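Acetone carboxylase alpha subunit (Xanthobacter autotrophicus Py2, PDB 5M45) is the alpha chain of a multi-subunit carboxylase, a member of the hydantoinase B/oxoprolinase family that carries a manganese ion in this model. Local coordinates at residues A[288-293]-A[320-325]; A[333-338]-A[379-384]. All blocks are in the same frame, centred on the assembly; numbering follows the deposited sequence.

Contact 1. Residues A[288-293]-A[320-325]; sequences YRQVGF and CEMTIR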
ATOM      1  N   TYR A 288     -32.219   9.592 -27.853  1.00 14.67           N
ATOM      2  CA  TYR A 288     -32.158   8.118 -27.704  1.00 14.53           C
ATOM      3  C   TYR A 288     -32.080   7.798 -26.200  1.00 14.54           C
ATOM      4  O   TYR A 288     -31.248   8.407 -25.485  1.00 14.72           O
ATOM      5  CB  TYR A 288     -30.907   7.550 -28.413  1.00 14.43           C
ATOM      6  CG  TYR A 288     -30.816   7.869 -29.910  1.00 14.67           C
ATOM      7  CD1 TYR A 288     -30.414   9.139 -30.361  1.00 14.97           C
ATOM      8  CD2 TYR A 288     -31.102   6.915 -30.865  1.00 14.71           C
ATOM      9  CE1 TYR A 288     -30.358   9.448 -31.707  1.00 15.19           C
ATOM     10  CE2 TYR A 288     -31.029   7.212 -32.222  1.00 15.09           C
ATOM     11  CZ  TYR A 288     -30.661   8.477 -32.645  1.00 15.14           C
ATOM     12  OH  TYR A 288     -30.597   8.780 -33.995  1.00 15.51           O
ATOM     13  N   ARG A 289     -32.917   6.876 -25.706  1.00 14.22           N
ATOM     14  CA  ARG A 289     -32.974   6.555 -24.283  1.00 14.08           C
ATOM     15  C   ARG A 289     -32.747   5.040 -24.081  1.00 13.75           C
ATOM     16  O   ARG A 289     -33.354   4.227 -24.762  1.00 13.62           O
ATOM     17  CB  ARG A 289     -34.329   6.983 -23.666  1.00 14.45           C
ATOM     18  CG  ARG A 289     -34.719   8.432 -23.955  1.00 14.78           C
ATOM     19  CD  ARG A 289     -36.115   8.802 -23.416  1.00 15.28           C
ATOM     20  NE  ARG A 289     -36.523  10.117 -23.964  1.00 15.70           N
ATOM     21  CZ  ARG A 289     -37.065  10.321 -25.165  1.00 16.29           C
ATOM     22  NH1 ARG A 289     -37.380   9.306 -26.013  1.00 16.38           N
ATOM     23  NH2 ARG A 289     -37.353  11.550 -25.527  1.00 16.68           N
ATOM     24  N   GLN A 290     -31.856   4.697 -23.152  1.00 13.26           N
ATOM     25  CA  GLN A 290     -31.466   3.309 -22.883  1.00 13.17           C
ATOM     26  C   GLN A 290     -30.867   3.170 -21.476  1.00 13.03           C
ATOM     27  O   GLN A 290     -30.580   4.187 -20.806  1.00 13.14           O
ATOM     28  CB  GLN A 290     -30.512   2.769 -23.968  1.00 13.06           C
ATOM     29  CG  GLN A 290     -29.256   3.619 -24.222  1.00 13.00           C
ATOM     30  CD  GLN A 290     -29.527   4.834 -25.151  1.00 13.15           C
ATOM     31  OE1 GLN A 290     -30.001   4.657 -26.278  1.00 12.95           O
ATOM     32  NE2 GLN A 290     -29.250   6.048 -24.661  1.00 13.12           N
ATOM     33  N   VAL A 291     -30.691   1.922 -21.020  1.00 12.81           N
ATOM     34  CA  VAL A 291     -30.239   1.661 -19.647  1.00 12.65           C
ATOM     35  C   VAL A 291     -29.495   0.310 -19.562  1.00 12.57           C
ATOM     36  O   VAL A 291     -29.765  -0.614 -20.352  1.00 13.00           O
ATOM     37  CB  VAL A 291     -31.408   1.754 -18.653  1.00 12.72           C
ATOM     38  CG1 VAL A 291     -32.460   0.710 -18.934  1.00 12.80           C
ATOM     39  CG2 VAL A 291     -30.956   1.674 -17.203  1.00 12.68           C
ATOM     40  N   GLY A 292     -28.549   0.213 -18.620  1.00 12.21           N
ATOM     41  CA  GLY A 292     -27.919  -1.063 -18.247  1.00 11.86           C
ATOM     42  C   GLY A 292     -27.864  -1.257 -16.728  1.00 11.73           C
ATOM     43  O   GLY A 292     -27.935  -0.289 -15.984  1.00 11.48           O
ATOM     44  N   PHE A 293     -27.722  -2.513 -16.312  1.00 11.55           N
ATOM     45  CA  PHE A 293     -27.650  -2.937 -14.917  1.00 11.60           C
ATOM     46  C   PHE A 293     -26.609  -4.085 -14.765  1.00 11.57           C
ATOM     47  O   PHE A 293     -26.282  -4.784 -15.754  1.00 11.38           O
ATOM     48  CB  PHE A 293     -29.004  -3.515 -14.445  1.00 11.63           C
ATOM     49  CG  PHE A 293     -30.188  -2.623 -14.652  1.00 11.72           C
ATOM     50  CD1 PHE A 293     -30.930  -2.674 -15.838  1.00 11.81           C
ATOM     51  CD2 PHE A 293     -30.602  -1.752 -13.649  1.00 11.79           C
ATOM     52  CE1 PHE A 293     -32.068  -1.869 -15.986  1.00 11.98           C
ATOM     53  CE2 PHE A 293     -31.715  -0.942 -13.819  1.00 11.99           C
ATOM     54  CZ  PHE A 293     -32.443  -1.002 -14.986  1.00 11.92           C
ATOM     55  N   CYS A 320     -29.012   6.329 -19.601  1.00 14.46           N
ATOM     56  CA  CYS A 320     -28.375   7.321 -20.448  1.00 15.08           C
ATOM     57  C   CYS A 320     -29.397   7.969 -21.393  1.00 15.19           C
ATOM     58  O   CYS A 320     -30.144   7.252 -22.099  1.00 14.79           O
ATOM     59  CB  CYS A 320     -27.264   6.697 -21.297  1.00 15.52           C
ATOM     60  SG  CYS A 320     -26.468   7.932 -22.391  1.00 16.82           S
ATOM     61  N   GLU A 321     -29.440   9.304 -21.353  1.00 15.32           N
ATOM     62  CA  GLU A 321     -30.140  10.114 -22.349  1.00 15.99           C
ATOM     63  C   GLU A 321     -29.088  10.626 -23.342  1.00 15.85           C
ATOM     64  O   GLU A 321     -28.193  11.433 -22.980  1.00 15.54           O
ATOM     65  CB  GLU A 321     -30.903  11.286 -21.697  1.00 16.58           C
ATOM     66  CG  GLU A 321     -31.681  12.126 -22.704  1.00 17.29           C
ATOM     67  CD  GLU A 321     -32.492  13.259 -22.088  1.00 17.94           C
ATOM     68  OE1 GLU A 321     -33.155  13.939 -22.898  1.00 18.62           O
ATOM     69  OE2 GLU A 321     -32.438  13.541 -20.846  1.00 19.01           O
ATOM     70  N   MET A 322     -29.190  10.152 -24.574  1.00 15.88           N
ATOM     71  CA  MET A 322     -28.211  10.460 -25.638  1.00 16.74           C
ATOM     72  C   MET A 322     -28.891  11.431 -26.647  1.00 16.54           C
ATOM     73  O   MET A 322     -29.938  11.098 -27.178  1.00 16.67           O
ATOM     74  CB  MET A 322     -27.737   9.156 -26.340  1.00 17.09           C
ATOM     75  CG  MET A 322     -26.876   9.311 -27.617  1.00 17.99           C
ATOM     76  SD  MET A 322     -26.777   7.759 -28.584  1.00 19.30           S
ATOM     77  CE  MET A 322     -25.888   6.692 -27.395  1.00 19.58           C
ATOM     78  N   THR A 323     -28.295  12.592 -26.887  1.00 16.61           N
ATOM     79  CA  THR A 323     -28.823  13.607 -27.810  1.00 17.09           C
ATOM     80  C   THR A 323     -27.832  13.845 -28.964  1.00 17.01           C
ATOM     81  O   THR A 323     -26.693  14.214 -28.703  1.00 16.68           O
ATOM     82  CB  THR A 323     -29.079  14.954 -27.081  1.00 17.63           C
ATOM     83  OG1 THR A 323     -29.925  14.727 -25.970  1.00 17.97           O
ATOM     84  CG2 THR A 323     -29.787  15.971 -27.998  1.00 18.16           C
ATOM     85  N   ILE A 324     -28.258  13.607 -30.213  1.00 16.85           N
ATOM     86  CA  ILE A 324     -27.465  13.936 -31.403  1.00 16.84           C
ATOM     87  C   ILE A 324     -28.103  15.193 -31.986  1.00 17.56           C
ATOM     88  O   ILE A 324     -29.308  15.208 -32.273  1.00 17.53           O
ATOM     89  CB  ILE A 324     -27.455  12.758 -32.405  1.00 16.57           C
ATOM     90  CG1 ILE A 324     -26.782  11.529 -31.764  1.00 16.22           C
ATOM     91  CG2 ILE A 324     -26.704  13.110 -33.693  1.00 16.51           C
ATOM     92  CD1 ILE A 324     -26.783  10.272 -32.605  1.00 16.24           C
ATOM     93  N   ARG A 325     -27.297  16.246 -32.131  1.00 18.56           N
ATOM     94  CA  ARG A 325     -27.745  17.560 -32.637  1.00 19.46           C
ATOM     95  C   ARG A 325     -27.568  17.734 -34.157  1.00 19.67           C
ATOM     96  O   ARG A 325     -26.744  17.075 -34.773  1.00 19.92           O
ATOM     97  CB  ARG A 325     -26.991  18.703 -31.924  1.00 20.05           C
ATOM     98  CG  ARG A 325     -27.108  18.676 -30.407  1.00 20.46           C
ATOM     99  CD  ARG A 325     -26.999  20.073 -29.799  1.00 21.05           C
ATOM    100  NE  ARG A 325     -26.926  20.032 -28.338  1.00 21.34           N
ATOM    101  CZ  ARG A 325     -25.826  19.808 -27.621  1.00 21.37           C
ATOM    102  NH1 ARG A 325     -24.629  19.634 -28.184  1.00 21.64           N
ATOM    103  NH2 ARG A 325     -25.935  19.757 -26.295  1.00 21.18           N
TER

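Contact 2. Residues A[333-338]-A[379-384]; sequences DFEGSS and EFRLPK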
ATOM      1  N   ASP A 333     -25.912  11.999 -21.053  1.00 15.01           N
ATOM      2  CA  ASP A 333     -26.286  12.452 -19.708  1.00 14.92           C
ATOM      3  C   ASP A 333     -26.726  11.231 -18.899  1.00 14.71           C
ATOM      4  O   ASP A 333     -27.670  10.525 -19.301  1.00 14.58           O
ATOM      5  CB  ASP A 333     -27.413  13.496 -19.845  1.00 15.36           C
ATOM      6  CG  ASP A 333     -27.824  14.137 -18.501  1.00 15.65           C
ATOM      7  OD1 ASP A 333     -27.501  13.639 -17.410  1.00 15.43           O
ATOM      8  OD2 ASP A 333     -28.496  15.200 -18.541  1.00 16.61           O
ATOM      9  N   PHE A 334     -26.052  10.988 -17.768  1.00 14.47           N
ATOM     10  CA  PHE A 334     -26.275   9.815 -16.904  1.00 14.35           C
ATOM     11  C   PHE A 334     -27.046  10.118 -15.592  1.00 14.56           C
ATOM     12  O   PHE A 334     -26.971   9.342 -14.637  1.00 14.60           O
ATOM     13  CB  PHE A 334     -24.942   9.086 -16.673  1.00 14.23           C
ATOM     14  CG  PHE A 334     -24.367   8.511 -17.954  1.00 14.04           C
ATOM     15  CD1 PHE A 334     -23.604   9.304 -18.817  1.00 14.23           C
ATOM     16  CD2 PHE A 334     -24.662   7.212 -18.347  1.00 13.90           C
ATOM     17  CE1 PHE A 334     -23.121   8.781 -20.022  1.00 14.18           C
ATOM     18  CE2 PHE A 334     -24.197   6.699 -19.547  1.00 14.01           C
ATOM     19  CZ  PHE A 334     -23.422   7.482 -20.386  1.00 14.13           C
ATOM     20  N   GLU A 335     -27.814  11.218 -15.572  1.00 14.84           N
ATOM     21  CA  GLU A 335     -28.789  11.499 -14.530  1.00 15.09           C
ATOM     22  C   GLU A 335     -29.620  10.276 -14.200  1.00 14.52           C
ATOM     23  O   GLU A 335     -30.187   9.661 -15.109  1.00 14.36           O
ATOM     24  CB  GLU A 335     -29.750  12.609 -14.997  1.00 16.03           C
ATOM     25  CG  GLU A 335     -30.957  12.958 -14.064  1.00 16.97           C
ATOM     26  CD  GLU A 335     -30.588  13.984 -12.981  1.00 17.54           C
ATOM     27  OE1 GLU A 335     -31.398  14.340 -12.089  1.00 19.07           O
ATOM     28  OE2 GLU A 335     -29.449  14.451 -13.012  1.00 18.74           O
ATOM     29  N   GLY A 336     -29.698   9.938 -12.922  1.00 13.68           N
ATOM     30  CA  GLY A 336     -30.424   8.770 -12.474  1.00 13.51           C
ATOM     31  C   GLY A 336     -29.594   7.570 -12.056  1.00 13.07           C
ATOM     32  O   GLY A 336     -30.126   6.605 -11.529  1.00 13.25           O
ATOM     33  N   SER A 337     -28.288   7.636 -12.274  1.00 12.44           N
ATOM     34  CA  SER A 337     -27.401   6.509 -11.952  1.00 12.21           C
ATOM     35  C   SER A 337     -27.274   6.298 -10.437  1.00 12.01           C
ATOM     36  O   SER A 337     -27.485   7.226  -9.639  1.00 11.96           O
ATOM     37  CB  SER A 337     -25.991   6.726 -12.568  1.00 11.92           C
ATOM     38  OG  SER A 337     -26.036   6.792 -13.993  1.00 11.84           O
ATOM     39  N   SER A 338     -26.928   5.069 -10.063  1.00 11.82           N
ATOM     40  CA  SER A 338     -26.768   4.681  -8.647  1.00 11.72           C
ATOM     41  C   SER A 338     -25.445   5.193  -8.034  1.00 11.75           C
ATOM     42  O   SER A 338     -24.601   5.744  -8.723  1.00 11.46           O
ATOM     43  CB  SER A 338     -26.943   3.147  -8.489  1.00 11.65           C
ATOM     44  OG  SER A 338     -26.020   2.410  -9.278  1.00 11.39           O
ATOM     45  N   GLU A 379     -20.067  15.861 -25.481  1.00 16.80           N
ATOM     46  CA  GLU A 379     -20.404  16.432 -24.165  1.00 16.91           C
ATOM     47  C   GLU A 379     -20.846  15.303 -23.207  1.00 16.27           C
ATOM     48  O   GLU A 379     -21.618  14.426 -23.617  1.00 16.11           O
ATOM     49  CB  GLU A 379     -21.524  17.454 -24.276  1.00 17.93           C
ATOM     50  CG  GLU A 379     -21.193  18.721 -25.052  1.00 18.78           C
ATOM     51  CD  GLU A 379     -22.440  19.544 -25.375  1.00 19.78           C
ATOM     52  OE1 GLU A 379     -22.358  20.280 -26.377  1.00 21.13           O
ATOM     53  OE2 GLU A 379     -23.521  19.379 -24.748  1.00 19.86           O
ATOM     54  N   PHE A 380     -20.331  15.299 -21.962  1.00 15.58           N
ATOM     55  CA  PHE A 380     -20.698  14.296 -20.968  1.00 15.56           C
ATOM     56  C   PHE A 380     -21.225  14.958 -19.703  1.00 15.51           C
ATOM     57  O   PHE A 380     -20.666  15.950 -19.246  1.00 15.10           O
ATOM     58  CB  PHE A 380     -19.507  13.402 -20.571  1.00 15.51           C
ATOM     59  CG  PHE A 380     -18.801  12.698 -21.719  1.00 15.62           C
ATOM     60  CD1 PHE A 380     -19.219  11.441 -22.165  1.00 15.56           C
ATOM     61  CD2 PHE A 380     -17.637  13.242 -22.281  1.00 15.73           C
ATOM     62  CE1 PHE A 380     -18.529  10.760 -23.166  1.00 15.35           C
ATOM     63  CE2 PHE A 380     -16.936  12.564 -23.271  1.00 15.61           C
ATOM     64  CZ  PHE A 380     -17.403  11.329 -23.722  1.00 15.61           C
ATOM     65  N   ARG A 381     -22.311  14.404 -19.153  1.00 15.62           N
ATOM     66  CA  ARG A 381     -22.826  14.828 -17.844  1.00 15.67           C
ATOM     67  C   ARG A 381     -22.950  13.614 -16.894  1.00 15.02           C
ATOM     68  O   ARG A 381     -23.777  12.710 -17.129  1.00 14.77           O
ATOM     69  CB  ARG A 381     -24.161  15.593 -17.960  1.00 16.16           C
ATOM     70  CG  ARG A 381     -24.769  15.940 -16.602  1.00 16.78           C
ATOM     71  CD  ARG A 381     -25.823  17.061 -16.623  1.00 17.55           C
ATOM     72  NE  ARG A 381     -26.309  17.379 -15.264  1.00 18.13           N
ATOM     73  CZ  ARG A 381     -27.209  16.674 -14.557  1.00 18.45           C
ATOM     74  NH1 ARG A 381     -27.800  15.593 -15.049  1.00 18.35           N
ATOM     75  NH2 ARG A 381     -27.544  17.076 -13.333  1.00 18.89           N
ATOM     76  N   LEU A 382     -22.115  13.612 -15.848  1.00 14.45           N
ATOM     77  CA  LEU A 382     -22.044  12.550 -14.854  1.00 13.98           C
ATOM     78  C   LEU A 382     -22.243  13.161 -13.469  1.00 13.76           C
ATOM     79  O   LEU A 382     -21.313  13.766 -12.914  1.00 13.29           O
ATOM     80  CB  LEU A 382     -20.680  11.832 -14.879  1.00 14.20           C
ATOM     81  CG  LEU A 382     -19.982  11.392 -16.175  1.00 14.34           C
ATOM     82  CD1 LEU A 382     -18.778  10.478 -15.901  1.00 14.20           C
ATOM     83  CD2 LEU A 382     -20.934  10.733 -17.099  1.00 14.37           C
ATOM     84  N   PRO A 383     -23.453  13.027 -12.900  1.00 13.40           N
ATOM     85  CA  PRO A 383     -23.679  13.716 -11.634  1.00 13.42           C
ATOM     86  C   PRO A 383     -22.713  13.274 -10.524  1.00 13.24           C
ATOM     87  O   PRO A 383     -22.411  12.094 -10.426  1.00 12.93           O
ATOM     88  CB  PRO A 383     -25.130  13.375 -11.306  1.00 13.53           C
ATOM     89  CG  PRO A 383     -25.751  13.207 -12.635  1.00 13.63           C
ATOM     90  CD  PRO A 383     -24.694  12.468 -13.440  1.00 13.52           C
ATOM     91  N   LYS A 384     -22.212  14.236  -9.749  1.00 13.44           N
ATOM     92  CA  LYS A 384     -21.227  13.971  -8.686  1.00 13.45           C
ATOM     93  C   LYS A 384     -21.829  13.105  -7.593  1.00 13.01           C
ATOM     94  O   LYS A 384     -22.906  13.383  -7.084  1.00 12.64           O
ATOM     95  CB  LYS A 384     -20.721  15.326  -8.096  1.00 14.01           C
ATOM     96  CG  LYS A 384     -19.507  15.271  -7.157  1.00 14.34           C
ATOM     97  CD  LYS A 384     -18.264  14.662  -7.810  1.00 14.48           C
ATOM     98  CE  LYS A 384     -17.022  14.782  -6.905  1.00 14.76           C
ATOM     99  NZ  LYS A 384     -15.840  14.094  -7.499  1.00 14.86           N
TER

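Contact 1. Residues A[288-293]-A[320-325]
Tyr288 and Met322 face each other as a hydrogen-bonded antiparallel pair, Tyr288 N giving to Met322 O and Met322 N giving back to Tyr288 O, both at 2.8 Å. Two residues on, Gln290 and Cys320 repeat the pattern, with a longer bond from Gln290 N to Cys320 O (3.3 Å) than from Cys320 N to Gln290 O. Outward from the backbone, Tyr288 CB lies 4.1 Å from Met322 CB and equally near Met322 SD. The ring comes next: Met322 O sits at its edge, close to CD1, while Met322 SD, carried out by a nearly extended chain (chi1 171°, chi2 -164°), stands 4.8 Å from the ring centroid in an oblique Met-aromatic contact. Further out, CE1 touches Ile324 CD1 at 3.8 Å. The hydroxyl at the tip hydrogen-bonds to Ile284 O, just before strand 286-297. Gln290, on the same face of the sheet, folds at chi2 (-81°) so that its amide comes back over the strand pair: NE2 lies 3.0 Å from Cys320 O, rests against Met322 CB and makes a weak bond to Tyr288 O. Arg289 and Glu321 form the non-hydrogen-bonded pair on the other face, and Arg289 NH1 bonds to the chain of another protein. That chain also adds a strand beside Tyr288, carrying the sheet across the interface. Within the subunit, helix 401-422 packs on the Tyr288, Gln290 and Cys320 face, and strand 330-333 lies along the far side of strand 313-324.

Contact 2. Residues A[333-338]-A[379-384]
Arg381 holds two carboxylates, Asp333 and Glu335, at the edge of one guanidinium group, a salt-bridge network. Its chain runs extended from CG to NE beside the Asp333 side chain, with CG anti to the backbone N (chi1 175°), and NH1 bonds to Asp333 OD1 at 3.1 Å on the syn lone pair. The two planes are steeply turned, 72° apart. Glu335 bends at chi2 (86°), bringing OE2 to the end of the guanidinium, where NH1 (2.9 Å) and NH2 (3.3 Å) both grip that one oxygen from the same face of the carboxylate. Asp333 OD1 also accepts from Glu335 N, an Asx turn; Asp333 OD2 makes a salt bridge with Arg727 NH2, and Glu335 OE1 accepts from Arg727 N. On the backbone, Phe334 N gives to Arg381 O at 2.9 Å, part of the parallel bridge of Asp333 with Arg381. That carbonyl oxygen also lies at the edge of the Phe334 ring, whose CD1 meets Leu382 CD2 at 3.5 Å. A type II turn from Phe334 to Ser337 follows, with Phe334 O accepting from both N and OG of Ser337. The contact thus closes the C-terminal end of the parallel pairing of strands 330-333 and 378-381, with helix 349-361 packed against Phe334 and Leu382.

In the fold
From the N terminus, strand 286-297 runs out, the chain turns back, and contact 1 closes this first loop by pairing it with strand 313-324. A short connection leads into strand 330-333, which lies antiparallel along the other side of strand 313-324. The chain then makes a longer excursion through helix 349-361 before contact 2 closes it on 378-381, parallel to 330-333. The two loops follow in series, neither nested nor crossed, and form the two outer seams of one mixed sheet, four strands within this chain, joined by the seam between 313-324 and 330-333. Their centres are 11 Å apart, and they touch directly: Arg325 forms a salt bridge with Glu379, while Cys320 packs on Phe334.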